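Local coordinates for protein alpha-1,3-glucanase (Bacillus circulans, PDB 5ZRU) that probably hydrolyses the alpha-1,3-linkages of glucans, as the catalytic unit of a longer GH87 enzyme that also carries predicted carbohydrate-binding modules, at residues A43-E48 with L134-E139; R80-D85 with Y114-F119; S286-R291 with N348-G353. One frame throughout, in Å; residues are numbered along the deposited sequence.

Contact 1: A43-E48 with L134-E139; sequences ALTASE and LFRFDE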
loop_
_atom_site.group_PDB
_atom_site.type_symbol
_atom_site.label_atom_id
_atom_site.label_comp_id
_atom_site.label_asym_id
_atom_site.label_seq_id
_atom_site.Cartn_x
_atom_site.Cartn_y
_atom_site.Cartn_z
ATOM N N ALA A 43 -1.858 -20.784 3.709
ATOM C CA ALA A 43 -1.062 -21.418 4.748
ATOM C C ALA A 43 0.429 -21.307 4.460
ATOM O O ALA A 43 1.233 -21.410 5.392
ATOM C CB ALA A 43 -1.456 -22.887 4.903
ATOM N N LEU A 44 0.811 -21.091 3.202
ATOM C CA LEU A 44 2.216 -21.055 2.800
ATOM C C LEU A 44 2.723 -19.620 2.786
ATOM O O LEU A 44 2.078 -18.737 2.210
ATOM C CB LEU A 44 2.400 -21.672 1.413
ATOM C CG LEU A 44 1.951 -23.119 1.219
ATOM C CD1 LEU A 44 1.939 -23.471 -0.262
ATOM C CD2 LEU A 44 2.878 -24.049 1.995
ATOM N N THR A 45 3.886 -19.398 3.406
ATOM C CA THR A 45 4.502 -18.073 3.385
ATOM C C THR A 45 4.632 -17.548 1.958
ATOM O O THR A 45 4.448 -16.347 1.701
ATOM C CB THR A 45 5.872 -18.137 4.074
ATOM O OG1 THR A 45 5.696 -18.546 5.438
ATOM C CG2 THR A 45 6.578 -16.767 4.046
ATOM N N ALA A 46 4.894 -18.445 1.002
ATOM C CA ALA A 46 5.097 -18.014 -0.373
ATOM C C ALA A 46 3.843 -17.409 -1.006
ATOM O O ALA A 46 3.961 -16.734 -2.033
ATOM C CB ALA A 46 5.596 -19.188 -1.219
ATOM N N SER A 47 2.652 -17.617 -0.424
ATOM C CA SER A 47 1.450 -16.973 -0.961
ATOM C C SER A 47 1.545 -15.453 -0.922
ATOM O O SER A 47 0.841 -14.773 -1.686
ATOM C CB SER A 47 0.195 -17.411 -0.196
ATOM O OG SER A 47 0.230 -16.970 1.157
ATOM N N GLU A 48 2.391 -14.901 -0.052
ATOM C CA GLU A 48 2.569 -13.459 0.031
ATOM C C GLU A 48 3.836 -12.959 -0.657
ATOM O O GLU A 48 4.123 -11.759 -0.591
ATOM C CB GLU A 48 2.578 -13.010 1.499
ATOM C CG GLU A 48 1.235 -13.157 2.205
ATOM C CD GLU A 48 1.258 -12.496 3.560
ATOM O OE1 GLU A 48 1.030 -11.264 3.641
ATOM O OE2 GLU A 48 1.544 -13.196 4.545
ATOM N N LEU A 134 -0.754 -13.489 8.320
ATOM C CA LEU A 134 -0.547 -12.674 7.129
ATOM C C LEU A 134 0.472 -11.595 7.490
ATOM O O LEU A 134 0.992 -11.569 8.612
ATOM C CB LEU A 134 -1.865 -12.069 6.617
ATOM C CG LEU A 134 -2.910 -13.071 6.105
ATOM C CD1 LEU A 134 -4.219 -12.337 5.754
ATOM C CD2 LEU A 134 -2.393 -13.823 4.897
ATOM N N PHE A 135 0.774 -10.702 6.537
ATOM C CA PHE A 135 1.854 -9.720 6.720
ATOM C C PHE A 135 3.176 -10.439 7.011
ATOM O O PHE A 135 3.940 -10.044 7.890
ATOM C CB PHE A 135 1.504 -8.725 7.845
ATOM C CG PHE A 135 2.315 -7.426 7.842
ATOM C CD1 PHE A 135 3.309 -7.179 6.903
ATOM C CD2 PHE A 135 2.059 -6.457 8.804
ATOM C CE1 PHE A 135 4.040 -5.975 6.930
ATOM C CE2 PHE A 135 2.772 -5.255 8.835
ATOM C CZ PHE A 135 3.771 -5.017 7.899
ATOM N N ARG A 136 3.448 -11.522 6.277
ATOM C CA ARG A 136 4.673 -12.271 6.540
ATOM C C ARG A 136 5.909 -11.630 5.918
ATOM O O ARG A 136 7.029 -11.971 6.318
ATOM C CB ARG A 136 4.505 -13.719 6.063
ATOM C CG ARG A 136 3.592 -14.528 6.998
ATOM C CD ARG A 136 3.191 -15.880 6.402
ATOM N NE ARG A 136 2.129 -15.697 5.418
ATOM C CZ ARG A 136 1.253 -16.636 5.072
ATOM N NH1 ARG A 136 1.312 -17.849 5.620
ATOM N NH2 ARG A 136 0.307 -16.351 4.193
ATOM N N PHE A 137 5.742 -10.709 4.964
ATOM C CA PHE A 137 6.874 -10.044 4.338
ATOM C C PHE A 137 6.966 -8.588 4.792
ATOM O O PHE A 137 5.987 -7.982 5.238
ATOM C CB PHE A 137 6.789 -10.133 2.805
ATOM C CG PHE A 137 7.169 -11.487 2.252
ATOM C CD1 PHE A 137 6.242 -12.526 2.217
ATOM C CD2 PHE A 137 8.457 -11.722 1.785
ATOM C CE1 PHE A 137 6.593 -13.785 1.718
ATOM C CE2 PHE A 137 8.829 -12.980 1.286
ATOM C CZ PHE A 137 7.898 -14.011 1.247
ATOM N N ASP A 138 8.176 -8.044 4.689
ATOM C CA ASP A 138 8.468 -6.669 5.074
ATOM C C ASP A 138 9.595 -6.178 4.174
ATOM O O ASP A 138 10.119 -6.931 3.351
ATOM C CB ASP A 138 8.849 -6.579 6.562
ATOM C CG ASP A 138 8.637 -5.179 7.150
ATOM O OD1 ASP A 138 8.220 -4.258 6.419
ATOM O OD2 ASP A 138 8.890 -4.997 8.358
ATOM N N GLU A 139 9.992 -4.916 4.344
ATOM C CA GLU A 139 11.073 -4.359 3.540
ATOM C C GLU A 139 12.078 -3.644 4.426
ATOM O O GLU A 139 11.754 -3.207 5.537
ATOM C CB GLU A 139 10.540 -3.387 2.470
ATOM C CG GLU A 139 9.703 -4.089 1.418
ATOM C CD GLU A 139 9.255 -3.167 0.306
ATOM O OE1 GLU A 139 9.638 -1.981 0.296
ATOM O OE2 GLU A 139 8.496 -3.634 -0.548
HETATM O O HOH W 1 3.465 -19.222 6.942
HETATM O O HOH W 2 3.360 -9.722 3.679
#
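Glu48 OE2 is gripped by two N-H groups of a single residue, Arg136. The side chain supplies a salt bridge, Arg136 NE to Glu48 OE2 at 2.7 Å and nearly straight (163°), with the oxygen close to the guanidinium plane and offering its anti lone pair. The backbone N of Arg136 meets the same OE2 at 3.1 Å, from above the carboxylate plane, and the bend of the arginine chain at chi3 (-78°) brings NE back to that oxygen. NH2 shares OE2 weakly, so the bridge is not bidentate; NH2 also donates to Gln42 O, just before the loop. The two flat groups are inclined by 52°. Glu48 OE1 takes a weak bond from Phe135 N at 3.0 Å, and a water that accepts from Phe137 N can donate to it.

Leu44 O lies over one face of the guanidinium, while a second water joins Arg136 NH1 to Thr45 OG1. Beyond the charges, Phe137 turns its ring edge to Thr45 O (CE1 to O 3.3 Å) and takes Thr45 CG2 and Glu48 CB against it; Tyr54 meets the ring edge-to-face.

The loop 43-48 is thus bound to the break in strand 132-144 by a buried ion pair. Glutamate suits a site ringed by N-H donors, which would probably favour its ionised form.

Contact 2: R80-D85 with Y114-F119; sequences RFTMPD and YSWQYF. With CA (calcium ion), chain I; PE5 (3,6,9,12,15,18,21,24-octaoxahexacosan-1-ol), chain C.
The Trp116 indole carries Asp85 CB over one face and Met83 O at its edge, while the Tyr118 ring receives the carboxylate of Asp85 at its own edge, in plane. These groups lie where strands 76-82 and 117-119, both neighbours of 132-144 in the antiparallel sheet of the galactose-binding-domain-like D1 beta-sandwich, run into loops beside a calcium site. Asp85 CB stands 3.9 Å from the centroid of the Trp116 five-membered ring, 17° off its normal: a CH-pi contact. Trp116 NE1 donates to Met83 O at 2.9 Å; the carbonyl points almost straight at the nitrogen but lies tilted from the indole plane, and the bond is bent at the hydrogen (133°). Tryptophan fits because it offers both an apolar face and a donor.

Asp85 and Trp116 run past each other in opposite directions; chi1 of -161° sets the aspartate's CG opposite the backbone N and brings OD2 to Tyr118, the carboxylate nearly coplanar with the phenol ring. The calcium ion is held by the backbone oxygens Ser115 O at 2.3 Å and Trp116 O at 2.4 Å, and five waters complete its shell. Asp85 does not touch the metal: one of those waters can donate to OD2 and another donates weakly to OD1, making it a second-shell residue whose negative charge would suit the cation. A further water accepts a weak bond from Met83 N and donates to Ser115 OG. The tightest polar link is Tyr118 OH donating to the anti lone pair of Asp85 OD2 at 2.5 Å.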
loop_
_atom_site.group_PDB
_atom_site.type_symbol
_atom_site.label_atom_id
_atom_site.label_comp_id
_atom_site.label_asym_id
_atom_site.label_seq_id
_atom_site.Cartn_x
_atom_site.Cartn_y
_atom_site.Cartn_z
ATOM N N ARG A 80 12.731 -6.842 -0.184
ATOM C CA ARG A 80 11.532 -7.427 0.406
ATOM C C ARG A 80 11.883 -8.824 0.896
ATOM O O ARG A 80 12.378 -9.655 0.120
ATOM C CB ARG A 80 10.372 -7.459 -0.586
ATOM C CG ARG A 80 9.045 -7.886 0.053
ATOM C CD ARG A 80 7.883 -7.612 -0.880
ATOM N NE ARG A 80 6.596 -7.826 -0.223
ATOM C CZ ARG A 80 5.876 -8.938 -0.325
ATOM N NH1 ARG A 80 6.309 -9.960 -1.060
ATOM N NH2 ARG A 80 4.709 -9.023 0.307
ATOM N N PHE A 81 11.638 -9.076 2.182
ATOM C CA PHE A 81 12.155 -10.260 2.860
ATOM C C PHE A 81 11.107 -10.781 3.833
ATOM O O PHE A 81 10.134 -10.091 4.160
ATOM C CB PHE A 81 13.448 -9.940 3.637
ATOM C CG PHE A 81 13.192 -9.143 4.888
ATOM C CD1 PHE A 81 13.001 -7.774 4.813
ATOM C CD2 PHE A 81 13.067 -9.770 6.120
ATOM C CE1 PHE A 81 12.718 -7.026 5.953
ATOM C CE2 PHE A 81 12.775 -9.046 7.260
ATOM C CZ PHE A 81 12.604 -7.659 7.181
ATOM N N THR A 82 11.341 -11.997 4.343
ATOM C CA THR A 82 10.558 -12.532 5.455
ATOM C C THR A 82 11.504 -13.180 6.460
ATOM O O THR A 82 12.577 -13.673 6.098
ATOM C CB THR A 82 9.501 -13.564 4.986
ATOM O OG1 THR A 82 8.809 -14.101 6.125
ATOM C CG2 THR A 82 10.169 -14.721 4.239
ATOM N N MET A 83 11.107 -13.156 7.729
ATOM C CA MET A 83 11.806 -13.870 8.789
ATOM C C MET A 83 10.780 -14.223 9.861
ATOM O O MET A 83 9.696 -13.641 9.897
ATOM C CB MET A 83 12.958 -13.034 9.376
ATOM C CG MET A 83 12.503 -11.816 10.175
ATOM S SD MET A 83 13.894 -10.784 10.678
ATOM C CE MET A 83 14.576 -11.663 12.079
ATOM N N PRO A 84 11.086 -15.198 10.723
ATOM C CA PRO A 84 10.058 -15.681 11.657
ATOM C C PRO A 84 9.695 -14.645 12.708
ATOM O O PRO A 84 10.502 -13.796 13.098
ATOM C CB PRO A 84 10.716 -16.906 12.316
ATOM C CG PRO A 84 11.943 -17.214 11.479
ATOM C CD PRO A 84 12.364 -15.907 10.891
ATOM N N ASP A 85 8.458 -14.750 13.182
ATOM C CA ASP A 85 7.991 -14.068 14.378
ATOM C C ASP A 85 8.483 -14.809 15.628
ATOM O O ASP A 85 8.922 -15.967 15.570
ATOM C CB ASP A 85 6.456 -13.998 14.350
ATOM C CG ASP A 85 5.867 -12.939 15.285
ATOM O OD1 ASP A 85 6.616 -12.171 15.910
ATOM O OD2 ASP A 85 4.622 -12.887 15.385
ATOM N N TYR A 114 7.729 -5.359 13.016
ATOM C CA TYR A 114 6.648 -4.623 12.368
ATOM C C TYR A 114 5.606 -5.550 11.766
ATOM O O TYR A 114 4.406 -5.239 11.783
ATOM C CB TYR A 114 7.200 -3.729 11.263
ATOM C CG TYR A 114 8.265 -2.792 11.725
ATOM C CD1 TYR A 114 7.950 -1.649 12.449
ATOM C CD2 TYR A 114 9.598 -3.038 11.413
ATOM C CE1 TYR A 114 8.950 -0.776 12.866
ATOM C CE2 TYR A 114 10.591 -2.179 11.816
ATOM C CZ TYR A 114 10.267 -1.055 12.549
ATOM O OH TYR A 114 11.297 -0.216 12.932
ATOM N N SER A 115 6.053 -6.656 11.180
ATOM C CA SER A 115 5.227 -7.520 10.357
ATOM C C SER A 115 4.556 -8.576 11.236
ATOM O O SER A 115 4.658 -8.540 12.467
ATOM C CB SER A 115 6.085 -8.134 9.243
ATOM O OG SER A 115 7.276 -8.721 9.780
ATOM N N TRP A 116 3.852 -9.511 10.593
ATOM C CA TRP A 116 3.125 -10.637 11.189
ATOM C C TRP A 116 1.883 -10.189 11.957
ATOM O O TRP A 116 1.981 -9.573 13.026
ATOM C CB TRP A 116 4.041 -11.486 12.084
ATOM C CG TRP A 116 5.100 -12.207 11.293
ATOM C CD1 TRP A 116 6.309 -11.705 10.905
ATOM C CD2 TRP A 116 5.042 -13.550 10.781
ATOM N NE1 TRP A 116 7.004 -12.647 10.185
ATOM C CE2 TRP A 116 6.249 -13.783 10.087
ATOM C CE3 TRP A 116 4.088 -14.577 10.840
ATOM C CZ2 TRP A 116 6.540 -15.005 9.473
ATOM C CZ3 TRP A 116 4.376 -15.790 10.221
ATOM C CH2 TRP A 116 5.590 -15.987 9.539
ATOM N N GLN A 117 0.720 -10.491 11.382
ATOM C CA GLN A 117 -0.603 -10.271 11.958
ATOM C C GLN A 117 -1.401 -11.554 11.792
ATOM O O GLN A 117 -1.262 -12.245 10.782
ATOM C CB GLN A 117 -1.344 -9.117 11.265
ATOM C CG GLN A 117 -0.734 -7.746 11.509
ATOM C CD GLN A 117 -1.171 -7.181 12.845
ATOM O OE1 GLN A 117 -2.230 -6.568 12.937
ATOM N NE2 GLN A 117 -0.363 -7.391 13.887
ATOM N N TYR A 118 -2.259 -11.862 12.772
ATOM C CA TYR A 118 -2.840 -13.197 12.869
ATOM C C TYR A 118 -4.365 -13.128 12.903
ATOM O O TYR A 118 -4.941 -12.293 13.605
ATOM C CB TYR A 118 -2.288 -13.925 14.111
ATOM C CG TYR A 118 -0.782 -14.103 14.084
ATOM C CD1 TYR A 118 -0.207 -15.230 13.494
ATOM C CD2 TYR A 118 0.068 -13.146 14.650
ATOM C CE1 TYR A 118 1.166 -15.399 13.468
ATOM C CE2 TYR A 118 1.447 -13.309 14.630
ATOM C CZ TYR A 118 1.988 -14.437 14.034
ATOM O OH TYR A 118 3.352 -14.602 14.009
ATOM N N PHE A 119 -5.019 -14.016 12.151
ATOM C CA PHE A 119 -6.454 -13.895 11.907
ATOM C C PHE A 119 -7.202 -15.167 12.282
ATOM O O PHE A 119 -7.006 -16.216 11.661
ATOM C CB PHE A 119 -6.716 -13.535 10.442
ATOM C CG PHE A 119 -6.267 -12.142 10.095
ATOM C CD1 PHE A 119 -7.111 -11.056 10.300
ATOM C CD2 PHE A 119 -4.980 -11.912 9.620
ATOM C CE1 PHE A 119 -6.690 -9.758 10.010
ATOM C CE2 PHE A 119 -4.548 -10.618 9.323
ATOM C CZ PHE A 119 -5.401 -9.540 9.523
HETATM CA CA CA I . 3.641 -8.686 14.532
HETATM C C48 PE5 C . 12.847 2.146 16.856
HETATM C C50 PE5 C . 11.952 1.065 16.239
HETATM O O1 PE5 C . 12.424 -0.209 16.591
HETATM C C1 PE5 C . 11.636 -1.276 16.138
HETATM C C2 PE5 C . 12.334 -2.615 16.396
HETATM O O2 PE5 C . 13.508 -2.690 15.638
HETATM C C3 PE5 C . 14.324 -3.799 15.886
HETATM C C4 PE5 C . 15.596 -3.705 15.033
HETATM O O3 PE5 C . 15.255 -3.600 13.676
HETATM C C5 PE5 C . 16.319 -3.594 12.762
HETATM C C6 PE5 C . 16.153 -2.452 11.749
HETATM O O4 PE5 C . 15.392 -2.841 10.633
HETATM C C7 PE5 C . 14.483 -1.887 10.146
HETATM C C8 PE5 C . 15.190 -0.555 9.883
HETATM O O5 PE5 C . 14.240 0.454 9.750
HETATM C C9 PE5 C . 14.757 1.757 9.772
HETATM C C10 PE5 C . 14.733 2.314 8.355
HETATM O O6 PE5 C . 16.012 2.757 8.013
HETATM C C11 PE5 C . 16.249 2.855 6.639
HETATM C C12 PE5 C . 17.735 3.057 6.376
HETATM O O7 PE5 C . 17.868 4.293 5.746
HETATM C C13 PE5 C . 18.814 4.336 4.718
HETATM C C14 PE5 C . 19.299 5.777 4.576
HETATM O O8 PE5 C . 19.348 6.349 5.852
HETATM C C15 PE5 C . 19.711 7.704 5.904
HETATM C C16 PE5 C . 21.028 7.850 6.679
HETATM O O52 PE5 C . 20.803 8.399 7.948
HETATM O O HOH W 3 8.734 -10.887 8.294
HETATM O O HOH W 4 3.187 -10.618 15.828
HETATM O O HOH W 5 5.895 -9.863 14.727
HETATM O O HOH W 6 2.905 -6.581 13.740
HETATM O O HOH W 7 1.841 -8.058 16.112
HETATM O O HOH W 8 4.984 -7.624 16.323
#

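Contact 3: S286-R291 with N348-G353; sequences SNLRSR and NNLADG. With CA (calcium ion), chain J; PE5 (3,6,9,12,15,18,21,24-octaoxahexacosan-1-ol), chain C.
Arg291 lays its guanidinium flat over the methyl group of Ala351, CZ to CB 3.5 Å, with CB above the centre of the planar group. The arginine chain runs past Leu350 in the opposite direction, Arg291 CG lying 3.7 Å from Leu350 CB, and then bends at chi3 (69°), which swings the guanidinium across Ala351. The small methyl lets the flat cation come down in full, whereas the arginine N-H groups remain directed outward from the rim. One of them, on NH1, donates at 3.0 Å to a water lying in the guanidinium plane, and that water makes a weak bond to Leu350 O. On NH2, a weak bond goes to another water that binds calcium.

The calcium ion is chelated by both oxygens of Asp352, OD1 at 2.3 Å and OD2 at 2.7 Å, with four waters and Asp375 completing the shell. Asp352 OD2 also receives a hydrogen bond from Asn355, which steadies the carboxylate. Arg291 thus reaches the metal's water shell and also lies about 4 Å, side chain to side chain, from Asp375; its charge would balance part of the acidic surroundings, which include Glu294 of a neighbouring zinc site.

At the other end, Leu350 sends CD1 against Leu288 CD2 at 3.8 Å and against the backbone of the opposite loop, 3.7 Å from Ser290 N. Being apolar, that methyl can fill the buried place between Leu288 and the Ser290 backbone without needing a polar partner. Just upstream, Ser286 OG accepts from Leu288 N in an ST turn.

The calcium site is a detail of this protein; the two loops follow strands 277-285 and 345-347 of one parallel stack, with 310-317 between them, as turns of a pectate-lyase-like beta-helix allow.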
loop_
_atom_site.group_PDB
_atom_site.type_symbol
_atom_site.label_atom_id
_atom_site.label_comp_id
_atom_site.label_asym_id
_atom_site.label_seq_id
_atom_site.Cartn_x
_atom_site.Cartn_y
_atom_site.Cartn_z
ATOM N N SER A 286 7.758 3.992 11.889
ATOM C CA SER A 286 7.098 3.963 13.184
ATOM C C SER A 286 7.879 3.125 14.193
ATOM O O SER A 286 8.918 2.542 13.892
ATOM C CB SER A 286 5.703 3.360 13.051
ATOM O OG SER A 286 5.852 1.949 12.961
ATOM N N ASN A 287 7.343 3.042 15.413
ATOM C CA ASN A 287 7.655 1.948 16.326
ATOM C C ASN A 287 6.389 1.154 16.639
ATOM O O ASN A 287 6.146 0.742 17.781
ATOM C CB ASN A 287 8.309 2.444 17.618
ATOM C CG ASN A 287 8.964 1.317 18.392
ATOM O OD1 ASN A 287 9.230 0.251 17.823
ATOM N ND2 ASN A 287 9.234 1.537 19.682
ATOM N N LEU A 288 5.575 0.907 15.614
ATOM C CA LEU A 288 4.222 0.394 15.788
ATOM C C LEU A 288 4.120 -1.051 15.316
ATOM O O LEU A 288 4.514 -1.365 14.186
ATOM C CB LEU A 288 3.225 1.266 15.015
ATOM C CG LEU A 288 1.759 0.865 15.166
ATOM C CD1 LEU A 288 1.297 1.122 16.603
ATOM C CD2 LEU A 288 0.890 1.613 14.162
ATOM N N ARG A 289 3.579 -1.933 16.176
ATOM C CA ARG A 289 3.368 -3.325 15.787
ATOM C C ARG A 289 1.927 -3.785 15.924
ATOM O O ARG A 289 1.653 -4.969 15.684
ATOM C CB ARG A 289 4.265 -4.268 16.603
ATOM C CG ARG A 289 4.084 -4.155 18.117
ATOM C CD ARG A 289 4.824 -5.289 18.856
ATOM N NE ARG A 289 4.099 -6.561 18.861
ATOM C CZ ARG A 289 3.139 -6.870 19.725
ATOM N NH1 ARG A 289 2.772 -5.988 20.650
ATOM N NH2 ARG A 289 2.534 -8.053 19.658
ATOM N N SER A 290 0.999 -2.901 16.290
ATOM C CA SER A 290 -0.393 -3.277 16.493
ATOM C C SER A 290 -1.328 -2.206 15.944
ATOM O O SER A 290 -1.037 -1.009 16.011
ATOM C CB SER A 290 -0.693 -3.503 17.988
ATOM O OG SER A 290 -2.084 -3.705 18.210
ATOM N N ARG A 291 -2.471 -2.652 15.419
ATOM C CA ARG A 291 -3.563 -1.754 15.056
ATOM C C ARG A 291 -4.356 -1.258 16.255
ATOM O O ARG A 291 -5.182 -0.349 16.090
ATOM C CB ARG A 291 -4.539 -2.448 14.097
ATOM C CG ARG A 291 -4.047 -2.591 12.680
ATOM C CD ARG A 291 -5.183 -3.024 11.747
ATOM N NE ARG A 291 -6.187 -1.976 11.568
ATOM C CZ ARG A 291 -7.200 -2.067 10.713
ATOM N NH1 ARG A 291 -7.334 -3.155 9.964
ATOM N NH2 ARG A 291 -8.069 -1.073 10.592
ATOM N N ASN A 348 3.889 -1.509 3.644
ATOM C CA ASN A 348 4.064 -2.255 4.895
ATOM C C ASN A 348 3.355 -1.584 6.067
ATOM O O ASN A 348 3.862 -1.568 7.189
ATOM C CB ASN A 348 5.553 -2.434 5.209
ATOM C CG ASN A 348 6.332 -2.908 4.026
ATOM O OD1 ASN A 348 6.011 -3.941 3.435
ATOM N ND2 ASN A 348 7.365 -2.151 3.653
ATOM N N ASN A 349 2.174 -1.031 5.821
ATOM C CA ASN A 349 1.356 -0.512 6.903
ATOM C C ASN A 349 0.340 -1.569 7.334
ATOM O O ASN A 349 -0.008 -2.483 6.570
ATOM C CB ASN A 349 0.655 0.782 6.481
ATOM C CG ASN A 349 1.640 1.848 6.035
ATOM O OD1 ASN A 349 2.310 2.474 6.865
ATOM N ND2 ASN A 349 1.748 2.053 4.711
ATOM N N LEU A 350 -0.103 -1.448 8.592
ATOM C CA LEU A 350 -0.967 -2.456 9.208
ATOM C C LEU A 350 -2.396 -2.411 8.679
ATOM O O LEU A 350 -3.143 -3.378 8.864
ATOM C CB LEU A 350 -0.971 -2.275 10.732
ATOM C CG LEU A 350 0.363 -2.626 11.396
ATOM C CD1 LEU A 350 0.537 -1.910 12.718
ATOM C CD2 LEU A 350 0.486 -4.152 11.595
ATOM N N ALA A 351 -2.786 -1.319 8.022
ATOM C CA ALA A 351 -4.114 -1.184 7.426
ATOM C C ALA A 351 -4.001 -0.400 6.117
ATOM O O ALA A 351 -3.074 -0.650 5.349
ATOM C CB ALA A 351 -5.084 -0.507 8.403
ATOM N N ASP A 352 -4.913 0.549 5.856
ATOM C CA ASP A 352 -4.977 1.201 4.545
ATOM C C ASP A 352 -3.661 1.873 4.173
ATOM O O ASP A 352 -2.988 2.462 5.020
ATOM C CB ASP A 352 -6.059 2.290 4.508
ATOM C CG ASP A 352 -7.425 1.784 4.895
ATOM O OD1 ASP A 352 -7.509 1.067 5.910
ATOM O OD2 ASP A 352 -8.406 2.150 4.207
ATOM N N GLY A 353 -3.327 1.844 2.882
ATOM C CA GLY A 353 -2.279 2.724 2.396
ATOM C C GLY A 353 -2.688 4.188 2.478
ATOM O O GLY A 353 -2.023 4.994 3.135
HETATM CA CA CA J . -9.625 0.126 5.540
HETATM C C48 PE5 C . 12.847 2.146 16.856
HETATM C C50 PE5 C . 11.952 1.065 16.239
HETATM O O1 PE5 C . 12.424 -0.209 16.591
HETATM C C1 PE5 C . 11.636 -1.276 16.138
HETATM C C2 PE5 C . 12.334 -2.615 16.396
HETATM O O2 PE5 C . 13.508 -2.690 15.638
HETATM C C3 PE5 C . 14.324 -3.799 15.886
HETATM C C4 PE5 C . 15.596 -3.705 15.033
HETATM O O3 PE5 C . 15.255 -3.600 13.676
HETATM C C5 PE5 C . 16.319 -3.594 12.762
HETATM C C6 PE5 C . 16.153 -2.452 11.749
HETATM O O4 PE5 C . 15.392 -2.841 10.633
HETATM C C7 PE5 C . 14.483 -1.887 10.146
HETATM C C8 PE5 C . 15.190 -0.555 9.883
HETATM O O5 PE5 C . 14.240 0.454 9.750
HETATM C C9 PE5 C . 14.757 1.757 9.772
HETATM C C10 PE5 C . 14.733 2.314 8.355
HETATM O O6 PE5 C . 16.012 2.757 8.013
HETATM C C11 PE5 C . 16.249 2.855 6.639
HETATM C C12 PE5 C . 17.735 3.057 6.376
HETATM O O7 PE5 C . 17.868 4.293 5.746
HETATM C C13 PE5 C . 18.814 4.336 4.718
HETATM C C14 PE5 C . 19.299 5.777 4.576
HETATM O O8 PE5 C . 19.348 6.349 5.852
HETATM C C15 PE5 C . 19.711 7.704 5.904
HETATM C C16 PE5 C . 21.028 7.850 6.679
HETATM O O52 PE5 C . 20.803 8.399 7.948
HETATM O O HOH W 9 -5.801 -5.597 9.046
HETATM O O HOH W 10 -9.188 0.288 7.784
HETATM O O HOH W 11 -11.323 -1.110 6.046
HETATM O O HOH W 12 -10.822 1.571 6.845
HETATM O O HOH W 13 -10.425 0.732 3.736
#

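In the fold
Contacts 1 and 2 lie in the D1 domain, their centres about 7 Å apart, with contact 2 nested in the chain segment that contact 1 closes. Strand 132-144 connects them, pairing with both 76-82 and 117-119 in one antiparallel sheet. Contact 3 follows later, in D2 among the loops of the parallel beta-helix, its centre about 12 Å from that of contact 2 and about 15 Å from that of contact 1. Phe135 and Gln117 both pack on Leu350, and Tyr114 packs on the backbone of 286-291. None of the three contacts itself spans the two domains; it is these cross-contacts between them that bring D1 against the beta-helix.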